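PDB 4B9X: tudor domain-containing protein 1 from Mus musculus, which acts in piRNA-guided repression of transposable elements during spermatogenesis, binding arginine-methylated Piwi proteins through Tudor domains, of which the third, in extended form, is described here. Local coordinates for residues A[149-154]-A[185-190]; A[81-86]-A[98-103]. One frame throughout, in Å; residues are numbered along the deposited sequence.

Contact 1: A[149-154]-A[185-190]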
loop_
_atom_site.group_PDB
_atom_site.type_symbol
_atom_site.label_atom_id
_atom_site.label_comp_id
_atom_site.label_asym_id
_atom_site.label_seq_id
_atom_site.Cartn_x
_atom_site.Cartn_y
_atom_site.Cartn_z
ATOM N N ALA A 149 3.916 -1.344 -17.525
ATOM C CA ALA A 149 5.096 -2.208 -17.599
ATOM C C ALA A 149 6.416 -1.445 -17.460
ATOM O O ALA A 149 7.357 -1.953 -16.846
ATOM C CB ALA A 149 5.083 -3.006 -18.892
ATOM N N ARG A 150 6.499 -0.240 -18.025
ATOM C CA ARG A 150 7.715 0.569 -17.882
ATOM C C ARG A 150 7.786 1.212 -16.509
ATOM O O ARG A 150 8.870 1.378 -15.946
ATOM C CB ARG A 150 7.813 1.645 -18.963
ATOM C CG ARG A 150 8.829 2.739 -18.631
ATOM C CD ARG A 150 9.772 3.066 -19.774
ATOM N NE ARG A 150 11.042 2.343 -19.664
ATOM C CZ ARG A 150 12.252 2.906 -19.593
ATOM N NH1 ARG A 150 12.417 4.226 -19.629
ATOM N NH2 ARG A 150 13.324 2.133 -19.501
ATOM N N PHE A 151 6.631 1.599 -15.984
ATOM C CA PHE A 151 6.554 2.099 -14.628
ATOM C C PHE A 151 7.055 1.017 -13.670
ATOM O O PHE A 151 7.839 1.302 -12.763
ATOM C CB PHE A 151 5.119 2.521 -14.308
ATOM C CG PHE A 151 4.932 3.069 -12.916
ATOM C CD1 PHE A 151 5.800 4.016 -12.397
ATOM C CD2 PHE A 151 3.872 2.651 -12.137
ATOM C CE1 PHE A 151 5.624 4.514 -11.120
ATOM C CE2 PHE A 151 3.685 3.150 -10.864
ATOM C CZ PHE A 151 4.562 4.084 -10.352
ATOM N N GLN A 152 6.626 -0.225 -13.890
ATOM C CA GLN A 152 7.144 -1.356 -13.122
ATOM C C GLN A 152 8.649 -1.484 -13.359
ATOM O O GLN A 152 9.429 -1.554 -12.411
ATOM C CB GLN A 152 6.427 -2.658 -13.498
ATOM C CG GLN A 152 6.861 -3.884 -12.702
ATOM C CD GLN A 152 6.526 -3.780 -11.224
ATOM O OE1 GLN A 152 7.492 -3.342 -10.427
ATOM N NE2 GLN A 152 5.415 -4.099 -10.802
ATOM N N ALA A 153 9.054 -1.492 -14.626
ATOM C CA ALA A 153 10.473 -1.590 -14.984
ATOM C C ALA A 153 11.315 -0.587 -14.199
ATOM O O ALA A 153 12.360 -0.938 -13.656
ATOM C CB ALA A 153 10.663 -1.382 -16.483
ATOM N N CYS A 154 10.843 0.652 -14.120
ATOM C CA CYS A 154 11.625 1.724 -13.506
ATOM C C CYS A 154 11.576 1.765 -11.969
ATOM O O CYS A 154 12.322 2.523 -11.361
ATOM C CB CYS A 154 11.186 3.079 -14.071
ATOM S SG CYS A 154 11.497 3.271 -15.839
ATOM N N LYS A 185 16.320 10.492 -12.480
ATOM C CA LYS A 185 15.291 9.948 -13.362
ATOM C C LYS A 185 13.900 10.108 -12.729
ATOM O O LYS A 185 13.443 9.255 -11.962
ATOM C CB LYS A 185 15.586 8.470 -13.649
ATOM C CG LYS A 185 14.659 7.803 -14.669
ATOM C CD LYS A 185 14.810 6.282 -14.669
ATOM C CE LYS A 185 13.862 5.627 -15.657
ATOM N NZ LYS A 185 13.982 4.141 -15.698
ATOM N N ILE A 186 13.237 11.210 -13.067
ATOM C CA ILE A 186 11.910 11.517 -12.547
ATOM C C ILE A 186 10.899 10.709 -13.354
ATOM O O ILE A 186 10.736 10.949 -14.548
ATOM C CB ILE A 186 11.585 13.016 -12.696
ATOM C CG1 ILE A 186 12.669 13.880 -12.028
ATOM C CG2 ILE A 186 10.212 13.316 -12.111
ATOM C CD1 ILE A 186 12.573 15.353 -12.356
ATOM N N ILE A 187 10.222 9.761 -12.709
ATOM C CA ILE A 187 9.425 8.767 -13.433
ATOM C C ILE A 187 8.366 9.376 -14.347
ATOM O O ILE A 187 8.281 9.011 -15.510
ATOM C CB ILE A 187 8.721 7.779 -12.481
ATOM C CG1 ILE A 187 9.747 6.956 -11.682
ATOM C CG2 ILE A 187 7.784 6.866 -13.264
ATOM C CD1 ILE A 187 10.774 6.242 -12.540
ATOM N N SER A 188 7.566 10.300 -13.823
ATOM C CA SER A 188 6.491 10.912 -14.605
ATOM C C SER A 188 7.003 11.591 -15.883
ATOM O O SER A 188 6.415 11.426 -16.950
ATOM C CB SER A 188 5.729 11.926 -13.758
ATOM O OG SER A 188 6.529 13.067 -13.520
ATOM N N ASP A 189 8.091 12.350 -15.778
ATOM C CA ASP A 189 8.691 12.982 -16.961
ATOM C C ASP A 189 9.133 11.928 -17.971
ATOM O O ASP A 189 9.020 12.141 -19.175
ATOM C CB ASP A 189 9.880 13.875 -16.587
ATOM C CG ASP A 189 9.457 15.189 -15.910
ATOM O OD1 ASP A 189 8.296 15.629 -16.099
ATOM O OD2 ASP A 189 10.299 15.793 -15.197
ATOM N N VAL A 190 9.617 10.791 -17.474
ATOM C CA VAL A 190 10.059 9.695 -18.329
ATOM C C VAL A 190 8.893 9.075 -19.098
ATOM O O VAL A 190 9.031 8.736 -20.273
ATOM C CB VAL A 190 10.804 8.615 -17.508
ATOM C CG1 VAL A 190 11.028 7.353 -18.327
ATOM C CG2 VAL A 190 12.132 9.170 -17.022
#
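I187 comes up to the edge of the F151 ring, its CG2 methyl close to the ring plane and 3.6 Å from F151 CD1, and the two side chains cross at about a right angle. The ring gets there because F151 holds its CG anti to the backbone N (chi1 -180°), which turns it toward the sheet. There it meets L176, L133 and M26 and stacks edge-to-face with F32. A flat, wholly apolar group suits this buried seam, and beta-branched I187 suits it as well: while CG2 serves the ring, the other branch ends in CD1, 3.5 Å from C154 CB. The small cysteine suits this close approach.

Toward the R150 end of the interface the character becomes polar. Arginine fits here because its guanidinium can cover C154 with a face, SG lying 3.8 Å above the centre, while NH1 reaches E194. R150 NH1 also lies 3.7 Å from V190 CG1, the two side chains crossing at about a right angle. The pairing with E194 probably eases the nearness of K185 NZ, 4.2 Å from R150 NH1 and over a face of the guanidinium. Long and unbranched, K185 lets a strand residue reach helix 145-155 on a fully extended chain; its modelled closeness to the C154 thiol is doubtful in detail. With an alanine here the extended arm would be missing, and the space it fills toward helix 145-155 would probably be left open to water. No hydrogen bond joins the segments, and the contact is side-chain packing of helix 145-155 against the strand-to-helix turn that begins helix 187-193, consistent with the staphylococcal-nuclease-like, OB-type lobe of an extended Tudor domain.

Contact 2: A[81-86]-A[98-103]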
loop_
_atom_site.group_PDB
_atom_site.type_symbol
_atom_site.label_atom_id
_atom_site.label_comp_id
_atom_site.label_asym_id
_atom_site.label_seq_id
_atom_site.Cartn_x
_atom_site.Cartn_y
_atom_site.Cartn_z
ATOM N N ASN A 81 0.686 -16.673 6.711
ATOM C CA ASN A 81 0.909 -15.848 7.900
ATOM C C ASN A 81 -0.249 -14.911 8.160
ATOM O O ASN A 81 -1.057 -14.642 7.268
ATOM C CB ASN A 81 2.195 -15.036 7.766
ATOM C CG ASN A 81 3.430 -15.906 7.699
ATOM O OD1 ASN A 81 4.213 -15.821 6.751
ATOM N ND2 ASN A 81 3.610 -16.756 8.699
ATOM N N TRP A 82 -0.314 -14.420 9.397
ATOM C CA TRP A 82 -1.345 -13.484 9.825
ATOM C C TRP A 82 -0.845 -12.076 9.709
ATOM O O TRP A 82 0.247 -11.765 10.177
ATOM C CB TRP A 82 -1.743 -13.768 11.269
ATOM C CG TRP A 82 -2.388 -15.121 11.450
ATOM C CD1 TRP A 82 -1.756 -16.349 11.627
ATOM C CD2 TRP A 82 -3.824 -15.428 11.468
ATOM N NE1 TRP A 82 -2.675 -17.359 11.746
ATOM C CE2 TRP A 82 -3.931 -16.877 11.658
ATOM C CE3 TRP A 82 -4.985 -14.677 11.349
ATOM C CZ2 TRP A 82 -5.156 -17.521 11.723
ATOM C CZ3 TRP A 82 -6.216 -15.339 11.413
ATOM C CH2 TRP A 82 -6.298 -16.727 11.601
ATOM N N TYR A 83 -1.639 -11.216 9.079
ATOM C CA TYR A 83 -1.307 -9.802 8.910
ATOM C C TYR A 83 -2.501 -8.927 9.285
ATOM O O TYR A 83 -3.624 -9.420 9.416
ATOM C CB TYR A 83 -0.916 -9.518 7.457
ATOM C CG TYR A 83 0.293 -10.289 6.956
ATOM C CD1 TYR A 83 1.589 -9.915 7.325
ATOM C CD2 TYR A 83 0.146 -11.382 6.105
ATOM C CE1 TYR A 83 2.697 -10.616 6.866
ATOM C CE2 TYR A 83 1.248 -12.085 5.640
ATOM C CZ TYR A 83 2.520 -11.698 6.021
ATOM O OH TYR A 83 3.614 -12.396 5.564
ATOM N N ARG A 84 -2.255 -7.628 9.449
ATOM C CA ARG A 84 -3.309 -6.670 9.799
ATOM C C ARG A 84 -4.251 -6.459 8.615
ATOM O O ARG A 84 -3.814 -6.480 7.458
ATOM C CB ARG A 84 -2.714 -5.328 10.253
ATOM C CG ARG A 84 -1.882 -5.426 11.527
ATOM C CD ARG A 84 -1.661 -4.078 12.222
ATOM N NE ARG A 84 -0.814 -3.161 11.459
ATOM C CZ ARG A 84 -0.508 -1.919 11.831
ATOM N NH1 ARG A 84 -0.967 -1.419 12.970
ATOM N NH2 ARG A 84 0.268 -1.167 11.059
ATOM N N ALA A 85 -5.536 -6.260 8.916
ATOM C CA ALA A 85 -6.559 -6.141 7.879
ATOM C C ALA A 85 -7.781 -5.327 8.302
ATOM O O ALA A 85 -8.040 -5.128 9.487
ATOM C CB ALA A 85 -6.995 -7.523 7.419
ATOM N N LEU A 86 -8.513 -4.855 7.296
ATOM C CA LEU A 86 -9.793 -4.172 7.464
ATOM C C LEU A 86 -10.841 -4.936 6.661
ATOM O O LEU A 86 -10.618 -5.255 5.486
ATOM C CB LEU A 86 -9.719 -2.743 6.913
ATOM C CG LEU A 86 -9.108 -1.631 7.766
ATOM C CD1 LEU A 86 -8.765 -0.440 6.885
ATOM C CD2 LEU A 86 -10.049 -1.217 8.888
ATOM N N VAL A 98 -11.222 -8.805 2.550
ATOM C CA VAL A 98 -10.438 -7.971 3.455
ATOM C C VAL A 98 -9.338 -7.238 2.699
ATOM O O VAL A 98 -8.869 -7.701 1.656
ATOM C CB VAL A 98 -9.797 -8.798 4.588
ATOM C CG1 VAL A 98 -10.849 -9.215 5.601
ATOM C CG2 VAL A 98 -9.070 -10.014 4.028
ATOM N N HIS A 99 -8.944 -6.091 3.241
ATOM C CA HIS A 99 -7.841 -5.308 2.720
ATOM C C HIS A 99 -6.702 -5.438 3.683
ATOM O O HIS A 99 -6.870 -5.176 4.868
ATOM C CB HIS A 99 -8.262 -3.850 2.600
ATOM C CG HIS A 99 -7.190 -2.946 2.039
ATOM N ND1 HIS A 99 -6.989 -2.793 0.715
ATOM C CD2 HIS A 99 -6.253 -2.138 2.677
ATOM C CE1 HIS A 99 -5.975 -1.930 0.515
ATOM N NE2 HIS A 99 -5.524 -1.533 1.715
ATOM N N PHE A 100 -5.537 -5.855 3.198
ATOM C CA PHE A 100 -4.349 -5.937 4.052
ATOM C C PHE A 100 -3.674 -4.572 4.144
ATOM O O PHE A 100 -2.974 -4.141 3.230
ATOM C CB PHE A 100 -3.385 -7.007 3.548
ATOM C CG PHE A 100 -3.869 -8.402 3.799
ATOM C CD1 PHE A 100 -3.585 -9.039 4.995
ATOM C CD2 PHE A 100 -4.638 -9.070 2.854
ATOM C CE1 PHE A 100 -4.043 -10.323 5.243
ATOM C CE2 PHE A 100 -5.099 -10.354 3.092
ATOM C CZ PHE A 100 -4.800 -10.981 4.288
ATOM N N VAL A 101 -3.892 -3.909 5.274
ATOM C CA VAL A 101 -3.589 -2.491 5.417
ATOM C C VAL A 101 -2.111 -2.126 5.298
ATOM O O VAL A 101 -1.792 -0.999 4.945
ATOM C CB VAL A 101 -4.136 -1.929 6.748
ATOM C CG1 VAL A 101 -5.645 -2.096 6.815
ATOM C CG2 VAL A 101 -3.477 -2.594 7.950
ATOM N N ASP A 102 -1.213 -3.061 5.589
ATOM C CA ASP A 102 0.225 -2.787 5.504
ATOM C C ASP A 102 0.807 -3.058 4.103
ATOM O O ASP A 102 1.988 -2.797 3.859
ATOM C CB ASP A 102 0.979 -3.606 6.562
ATOM C CG ASP A 102 0.592 -3.224 8.003
ATOM O OD1 ASP A 102 0.604 -2.018 8.337
ATOM O OD2 ASP A 102 0.289 -4.137 8.808
ATOM N N TYR A 103 -0.016 -3.576 3.189
ATOM C CA TYR A 103 0.460 -4.001 1.862
ATOM C C TYR A 103 -0.454 -3.625 0.683
ATOM O O TYR A 103 -0.026 -3.671 -0.464
ATOM C CB TYR A 103 0.721 -5.519 1.864
ATOM C CG TYR A 103 1.730 -5.941 2.922
ATOM C CD1 TYR A 103 3.091 -5.709 2.746
ATOM C CD2 TYR A 103 1.320 -6.534 4.109
ATOM C CE1 TYR A 103 4.016 -6.071 3.713
ATOM C CE2 TYR A 103 2.239 -6.897 5.086
ATOM C CZ TYR A 103 3.589 -6.666 4.883
ATOM O OH TYR A 103 4.516 -7.027 5.847
#
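The ring of Y103 turns its edge to the face of Y83 in a T-shaped pair, centroids 5.5 Å apart and planes at 78°, while F100 CE1 lies at the edge of the Y83 ring, near its plane. F100 also sets CD1 3.7 Å from Y83 CB. The hydroxyl of Y83 is hydrogen-bonded to D79, and the ring of H35 meets that of Y103 with the planes at a steep angle. A further flat group, the R84 guanidinium, meets the D102 carboxylate edge-on and nearly coplanar. A bend at chi3 (-68°) goes with this side-on grip: R84 NE binds D102 OD2 at 3.0 Å in an almost straight bond (178°), R84 NH2 binds D102 OD1 at 2.9 Å, and both oxygens use their syn lone pairs.

The setting is the beta hairpin of strands 81-90 and 95-99 in the Tudor barrel, an SH3-like fold. Tudor domains 2 and 3 have the higher affinity for arginine-methylated peptides. By analogy with related extended Tudor domains, F76, Y83, F100 and Y103 probably form the aromatic cage, for which flat, electron-rich rings are apt, with N105 as its polar neighbour.

L86 and H99 are an antiparallel hydrogen-bonded pair, each N to the other's O at 2.9 Å. Beyond H99, V101 N makes a weak bond to R84 O, and V101 CG1 packs 3.5 Å from L86 CD1. Arginine and aspartate, though buried, are well supplied: R84 NH1 also binds the carbonyls of F121 and L124, R84 NH2 that of P125, and D102 OD1 accepts from Q127 N.

Overall arrangement
Contact 2 lies in the Tudor barrel and contact 1 in the other lobe, on opposite sides of the chain's centre. Their centres are 28 Å apart and their nearest atoms about 12 Å, so they do not touch, and along the sequence contact 2 closes before contact 1 opens. One link is strand 31-36 of the six-stranded sheet, whose strands come from before and after the barrel in sequence. It supplies F32 to the packing around F151 in contact 1 and H35, whose NE2 binds the carbonyl of D102, to contact 2. The probable methylarginine cage belongs to contact 2, whereas contact 1 is structural packing remote from it.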